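Local coordinates for 2-dehydro-3-deoxy-D-arabinonate dehydratase (Sulfolobus solfataricus, PDB 2Q18), which catalyses the metal-dependent dehydration of 2-dehydro-3-deoxy-D-arabinonate to 2,5-dioxopentanoate in a pentose oxidation pathway, at residues I131-P144 and G261-I274. Sequence-based numbering, arbitrary orientation.
Sequences IAVRSDSEWTLPEP and GRDKGLKDEDIVEI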
loop_
_atom_site.group_PDB
_atom_site.type_symbol
_atom_site.label_atom_id
_atom_site.label_comp_id
_atom_site.label_asym_id
_atom_site.label_seq_id
_atom_site.Cartn_x
_atom_site.Cartn_y
_atom_site.Cartn_z
ATOM N N ILE A 131 20.080 -13.462 21.187
ATOM C CA ILE A 131 19.049 -13.522 22.223
ATOM C C ILE A 131 19.502 -12.645 23.390
ATOM O O ILE A 131 20.671 -12.237 23.449
ATOM C CB ILE A 131 18.748 -14.972 22.698
ATOM C CG1 ILE A 131 20.026 -15.686 23.174
ATOM C CG2 ILE A 131 18.053 -15.765 21.587
ATOM C CD1 ILE A 131 19.783 -17.020 23.890
ATOM N N ALA A 132 18.591 -12.344 24.312
ATOM C CA ALA A 132 18.907 -11.409 25.383
ATOM C C ALA A 132 18.627 -11.967 26.770
ATOM O O ALA A 132 17.782 -12.851 26.943
ATOM C CB ALA A 132 18.175 -10.080 25.173
ATOM N N VAL A 133 19.379 -11.457 27.744
ATOM C CA VAL A 133 19.146 -11.714 29.158
ATOM C C VAL A 133 18.699 -10.382 29.723
ATOM O O VAL A 133 19.373 -9.367 29.520
ATOM C CB VAL A 133 20.439 -12.205 29.890
ATOM C CG1 VAL A 133 20.215 -12.316 31.394
ATOM C CG2 VAL A 133 20.903 -13.544 29.334
ATOM N N ARG A 134 17.557 -10.375 30.409
ATOM C CA ARG A 134 17.031 -9.162 31.032
ATOM C C ARG A 134 18.075 -8.547 31.967
ATOM O O ARG A 134 18.831 -9.268 32.623
ATOM C CB ARG A 134 15.754 -9.478 31.824
ATOM C CG ARG A 134 14.522 -9.851 30.982
ATOM C CD ARG A 134 13.307 -10.151 31.881
ATOM N NE ARG A 134 13.043 -9.019 32.767
ATOM C CZ ARG A 134 12.041 -8.159 32.632
ATOM N NH1 ARG A 134 11.135 -8.309 31.667
ATOM N NH2 ARG A 134 11.933 -7.156 33.491
ATOM N N SER A 135 18.100 -7.217 32.023
ATOM C CA SER A 135 18.997 -6.472 32.900
ATOM C C SER A 135 18.796 -6.809 34.378
ATOM O O SER A 135 19.720 -6.661 35.183
ATOM C CB SER A 135 18.812 -4.971 32.690
ATOM O OG SER A 135 17.493 -4.573 33.026
ATOM N N ASP A 136 17.592 -7.262 34.724
ATOM C CA ASP A 136 17.230 -7.546 36.112
ATOM C C ASP A 136 17.101 -9.038 36.415
ATOM O O ASP A 136 16.526 -9.421 37.434
ATOM C CB ASP A 136 15.948 -6.795 36.502
ATOM C CG ASP A 136 14.735 -7.193 35.656
ATOM O OD1 ASP A 136 14.875 -7.986 34.695
ATOM O OD2 ASP A 136 13.628 -6.703 35.967
ATOM N N SER A 137 17.635 -9.876 35.531
ATOM C CA SER A 137 17.684 -11.311 35.782
ATOM C C SER A 137 19.110 -11.748 36.096
ATOM O O SER A 137 20.055 -11.340 35.416
ATOM C CB SER A 137 17.159 -12.100 34.584
ATOM O OG SER A 137 17.284 -13.493 34.814
ATOM N N GLU A 138 19.248 -12.582 37.125
ATOM C CA GLU A 138 20.541 -13.148 37.512
ATOM C C GLU A 138 20.587 -14.648 37.235
ATOM O O GLU A 138 21.564 -15.320 37.578
ATOM C CB GLU A 138 20.836 -12.862 38.993
ATOM C CG GLU A 138 21.363 -11.450 39.276
ATOM C CD GLU A 138 20.269 -10.379 39.293
ATOM O OE1 GLU A 138 19.227 -10.590 39.955
ATOM O OE2 GLU A 138 20.462 -9.314 38.658
ATOM N N TRP A 139 19.524 -15.172 36.622
ATOM C CA TRP A 139 19.466 -16.585 36.246
ATOM C C TRP A 139 18.523 -16.838 35.061
ATOM O O TRP A 139 17.348 -17.192 35.235
ATOM C CB TRP A 139 19.110 -17.467 37.457
ATOM C CG TRP A 139 19.093 -18.937 37.151
ATOM C CD1 TRP A 139 19.973 -19.621 36.361
ATOM C CD2 TRP A 139 18.154 -19.905 37.639
ATOM N NE1 TRP A 139 19.634 -20.953 36.319
ATOM C CE2 TRP A 139 18.523 -21.155 37.095
ATOM C CE3 TRP A 139 17.037 -19.837 38.483
ATOM C CZ2 TRP A 139 17.813 -22.330 37.364
ATOM C CZ3 TRP A 139 16.330 -21.006 38.750
ATOM C CH2 TRP A 139 16.722 -22.235 38.191
ATOM N N THR A 140 19.061 -16.658 33.856
ATOM C CA THR A 140 18.313 -16.876 32.625
ATOM C C THR A 140 18.820 -18.126 31.925
ATOM O O THR A 140 20.027 -18.288 31.723
ATOM C CB THR A 140 18.408 -15.646 31.688
ATOM O OG1 THR A 140 17.682 -14.556 32.265
ATOM C CG2 THR A 140 17.838 -15.951 30.311
ATOM N N LEU A 141 17.893 -19.009 31.565
ATOM C CA LEU A 141 18.229 -20.227 30.850
ATOM C C LEU A 141 17.586 -20.272 29.470
ATOM O O LEU A 141 16.487 -19.748 29.283
ATOM C CB LEU A 141 17.798 -21.460 31.650
ATOM C CG LEU A 141 18.496 -21.751 32.984
ATOM C CD1 LEU A 141 17.921 -23.028 33.593
ATOM C CD2 LEU A 141 20.008 -21.866 32.798
ATOM N N PRO A 142 18.276 -20.897 28.495
ATOM C CA PRO A 142 17.601 -21.216 27.252
ATOM C C PRO A 142 16.742 -22.457 27.466
ATOM O O PRO A 142 17.103 -23.332 28.260
ATOM C CB PRO A 142 18.753 -21.529 26.294
ATOM C CG PRO A 142 19.853 -22.045 27.183
ATOM C CD PRO A 142 19.687 -21.337 28.501
ATOM N N GLU A 143 15.607 -22.518 26.784
ATOM C CA GLU A 143 14.769 -23.704 26.823
ATOM C C GLU A 143 14.599 -24.228 25.399
ATOM O O GLU A 143 13.863 -23.642 24.600
ATOM C CB GLU A 143 13.432 -23.410 27.517
ATOM C CG GLU A 143 13.601 -22.865 28.944
ATOM C CD GLU A 143 12.292 -22.710 29.717
ATOM O OE1 GLU A 143 12.362 -22.437 30.935
ATOM O OE2 GLU A 143 11.199 -22.852 29.119
ATOM N N PRO A 144 15.338 -25.304 25.062
ATOM C CA PRO A 144 15.369 -25.914 23.734
ATOM C C PRO A 144 14.121 -26.742 23.453
ATOM O O PRO A 144 13.813 -27.678 24.197
ATOM C CB PRO A 144 16.600 -26.820 23.801
ATOM C CG PRO A 144 16.692 -27.205 25.234
ATOM C CD PRO A 144 16.241 -25.998 26.003
ATOM N N GLY A 261 21.467 -26.387 35.287
ATOM C CA GLY A 261 21.414 -26.125 36.718
ATOM C C GLY A 261 21.385 -24.651 37.062
ATOM O O GLY A 261 21.472 -23.793 36.178
ATOM N N ARG A 262 21.279 -24.363 38.358
ATOM C CA ARG A 262 21.177 -22.993 38.859
ATOM C C ARG A 262 22.453 -22.174 38.652
ATOM O O ARG A 262 22.416 -20.941 38.681
ATOM C CB ARG A 262 20.778 -22.995 40.338
ATOM C CG ARG A 262 20.112 -21.701 40.805
ATOM C CD ARG A 262 19.411 -21.883 42.146
ATOM N NE ARG A 262 18.319 -22.854 42.071
ATOM C CZ ARG A 262 17.605 -23.274 43.113
ATOM N NH1 ARG A 262 16.633 -24.161 42.931
ATOM N NH2 ARG A 262 17.855 -22.814 44.335
ATOM N N ASP A 263 23.577 -22.859 38.444
ATOM C CA ASP A 263 24.856 -22.191 38.190
ATOM C C ASP A 263 25.129 -21.995 36.690
ATOM O O ASP A 263 26.157 -21.428 36.306
ATOM C CB ASP A 263 26.012 -22.953 38.864
ATOM C CG ASP A 263 26.158 -24.386 38.359
ATOM O OD1 ASP A 263 25.191 -24.945 37.792
ATOM O OD2 ASP A 263 27.252 -24.964 38.544
ATOM N N LYS A 264 24.194 -22.451 35.856
ATOM C CA LYS A 264 24.370 -22.441 34.401
ATOM C C LYS A 264 23.678 -21.268 33.700
ATOM O O LYS A 264 23.389 -21.327 32.502
ATOM C CB LYS A 264 23.940 -23.785 33.795
ATOM C CG LYS A 264 24.755 -24.993 34.273
ATOM C CD LYS A 264 26.245 -24.829 33.969
ATOM C CE LYS A 264 27.085 -25.952 34.558
ATOM N NZ LYS A 264 26.899 -27.232 33.826
ATOM N N GLY A 265 23.427 -20.201 34.454
ATOM C CA GLY A 265 22.817 -18.993 33.914
ATOM C C GLY A 265 23.627 -18.386 32.784
ATOM O O GLY A 265 24.857 -18.284 32.862
ATOM N N LEU A 266 22.925 -17.997 31.723
ATOM C CA LEU A 266 23.527 -17.350 30.561
ATOM C C LEU A 266 24.207 -16.039 30.928
ATOM O O LEU A 266 23.739 -15.313 31.806
ATOM C CB LEU A 266 22.441 -17.073 29.515
ATOM C CG LEU A 266 22.233 -17.957 28.281
ATOM C CD1 LEU A 266 22.711 -19.400 28.434
ATOM C CD2 LEU A 266 20.771 -17.896 27.826
ATOM N N LYS A 267 25.311 -15.737 30.255
ATOM C CA LYS A 267 25.890 -14.398 30.337
ATOM C C LYS A 267 26.294 -13.833 28.982
ATOM O O LYS A 267 26.294 -14.540 27.976
ATOM C CB LYS A 267 27.031 -14.310 31.367
ATOM C CG LYS A 267 28.104 -15.367 31.272
ATOM C CD LYS A 267 29.136 -15.224 32.416
ATOM C CE LYS A 267 28.525 -15.533 33.783
ATOM N NZ LYS A 267 29.528 -15.468 34.887
ATOM N N ASP A 268 26.613 -12.543 28.972
ATOM C CA ASP A 268 26.991 -11.825 27.765
ATOM C C ASP A 268 28.036 -12.604 26.971
ATOM O O ASP A 268 28.999 -13.129 27.541
ATOM C CB ASP A 268 27.518 -10.436 28.130
ATOM C CG ASP A 268 27.492 -9.473 26.960
ATOM O OD1 ASP A 268 26.386 -9.135 26.480
ATOM O OD2 ASP A 268 28.578 -9.036 26.528
ATOM N N GLU A 269 27.803 -12.698 25.660
ATOM C CA GLU A 269 28.705 -13.344 24.690
ATOM C C GLU A 269 28.696 -14.880 24.681
ATOM O O GLU A 269 29.403 -15.485 23.873
ATOM C CB GLU A 269 30.148 -12.789 24.752
ATOM C CG GLU A 269 30.289 -11.260 24.605
ATOM C CD GLU A 269 29.708 -10.686 23.305
ATOM O OE1 GLU A 269 29.449 -11.450 22.343
ATOM O OE2 GLU A 269 29.511 -9.451 23.246
ATOM N N ASP A 270 27.894 -15.510 25.546
ATOM C CA ASP A 270 27.652 -16.957 25.447
ATOM C C ASP A 270 27.105 -17.292 24.063
ATOM O O ASP A 270 26.475 -16.450 23.423
ATOM C CB ASP A 270 26.630 -17.437 26.491
ATOM C CG ASP A 270 27.238 -17.660 27.876
ATOM O OD1 ASP A 270 28.482 -17.611 28.027
ATOM O OD2 ASP A 270 26.451 -17.892 28.820
ATOM N N ILE A 271 27.346 -18.518 23.608
ATOM C CA ILE A 271 26.743 -19.003 22.375
ATOM C C ILE A 271 25.832 -20.174 22.717
ATOM O O ILE A 271 26.275 -21.173 23.296
ATOM C CB ILE A 271 27.792 -19.454 21.311
ATOM C CG1 ILE A 271 28.906 -18.403 21.105
ATOM C CG2 ILE A 271 27.101 -19.834 19.997
ATOM C CD1 ILE A 271 28.450 -17.006 20.657
ATOM N N VAL A 272 24.557 -20.035 22.360
ATOM C CA VAL A 272 23.570 -21.085 22.572
ATOM C C VAL A 272 23.334 -21.812 21.256
ATOM O O VAL A 272 22.997 -21.193 20.242
ATOM C CB VAL A 272 22.241 -20.514 23.141
ATOM C CG1 VAL A 272 21.188 -21.613 23.286
ATOM C CG2 VAL A 272 22.485 -19.828 24.477
ATOM N N GLU A 273 23.526 -23.127 21.277
ATOM C CA GLU A 273 23.353 -23.953 20.094
ATOM C C GLU A 273 22.338 -25.031 20.403
ATOM O O GLU A 273 22.470 -25.747 21.398
ATOM C CB GLU A 273 24.681 -24.590 19.672
ATOM C CG GLU A 273 25.844 -23.604 19.548
ATOM C CD GLU A 273 27.173 -24.281 19.211
ATOM O OE1 GLU A 273 27.229 -25.531 19.150
ATOM O OE2 GLU A 273 28.168 -23.555 19.003
ATOM N N ILE A 274 21.316 -25.134 19.557
ATOM C CA ILE A 274 20.260 -26.124 19.740
ATOM C C ILE A 274 20.077 -26.913 18.457
ATOM O O ILE A 274 19.801 -26.342 17.398
ATOM C CB ILE A 274 18.911 -25.488 20.183
ATOM C CG1 ILE A 274 19.096 -24.686 21.474
ATOM C CG2 ILE A 274 17.842 -26.573 20.368
ATOM C CD1 ILE A 274 18.029 -23.634 21.728
HETATM O O HOH W 1 21.710 -15.497 33.736
#
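Thr140 and Leu266 join the chain at 139-140 to the loop at 265-266 through a single direct backbone-to-backbone hydrogen bond, Leu266 N to Thr140 O at 2.9 Å and nearly straight (175°), while a water bridges back from Thr140 N to Leu266 O. In this FAH-family fold the pairing illustrates how the segment that carries a metal ligand packs on its neighbour: residues 140-144 include Glu143, a magnesium ligand, and rest on the loop and strand of 261-274. Leu266 fills the centre. Its CD1 lies 3.6 Å from Pro142 CD, its CB meets Val133 CG2, and the Ile131 side chain crosses it at about a right angle, Ile131 CD1 touching both Leu266 CD2 and Val272 CG2. Farther along, Pro144 CB packs on Ile274 CG2 at 3.7 Å, and Pro144 O is hydrogen-bonded to OG1 of Thr256, a substrate-binding residue.

At the other end Trp139 leans on the type I turn 261-264. With CG anti to the backbone N (chi1 -177°), the indole extends to that turn, and Arg262 CG sits over its six-membered ring, 4.0 Å from the centroid, in a CH-pi contact. Gly265 CA approaches the ring edge at CD1, where a side chain would be tight. Trimmed to an alanine, Trp139 would probably leave Arg262 CG without the ring face beneath it and a gap beside Gly265 CA. The indole NE1 adds a weak hydrogen bond to Gly261 O, 3.4 Å long and bent to 140°.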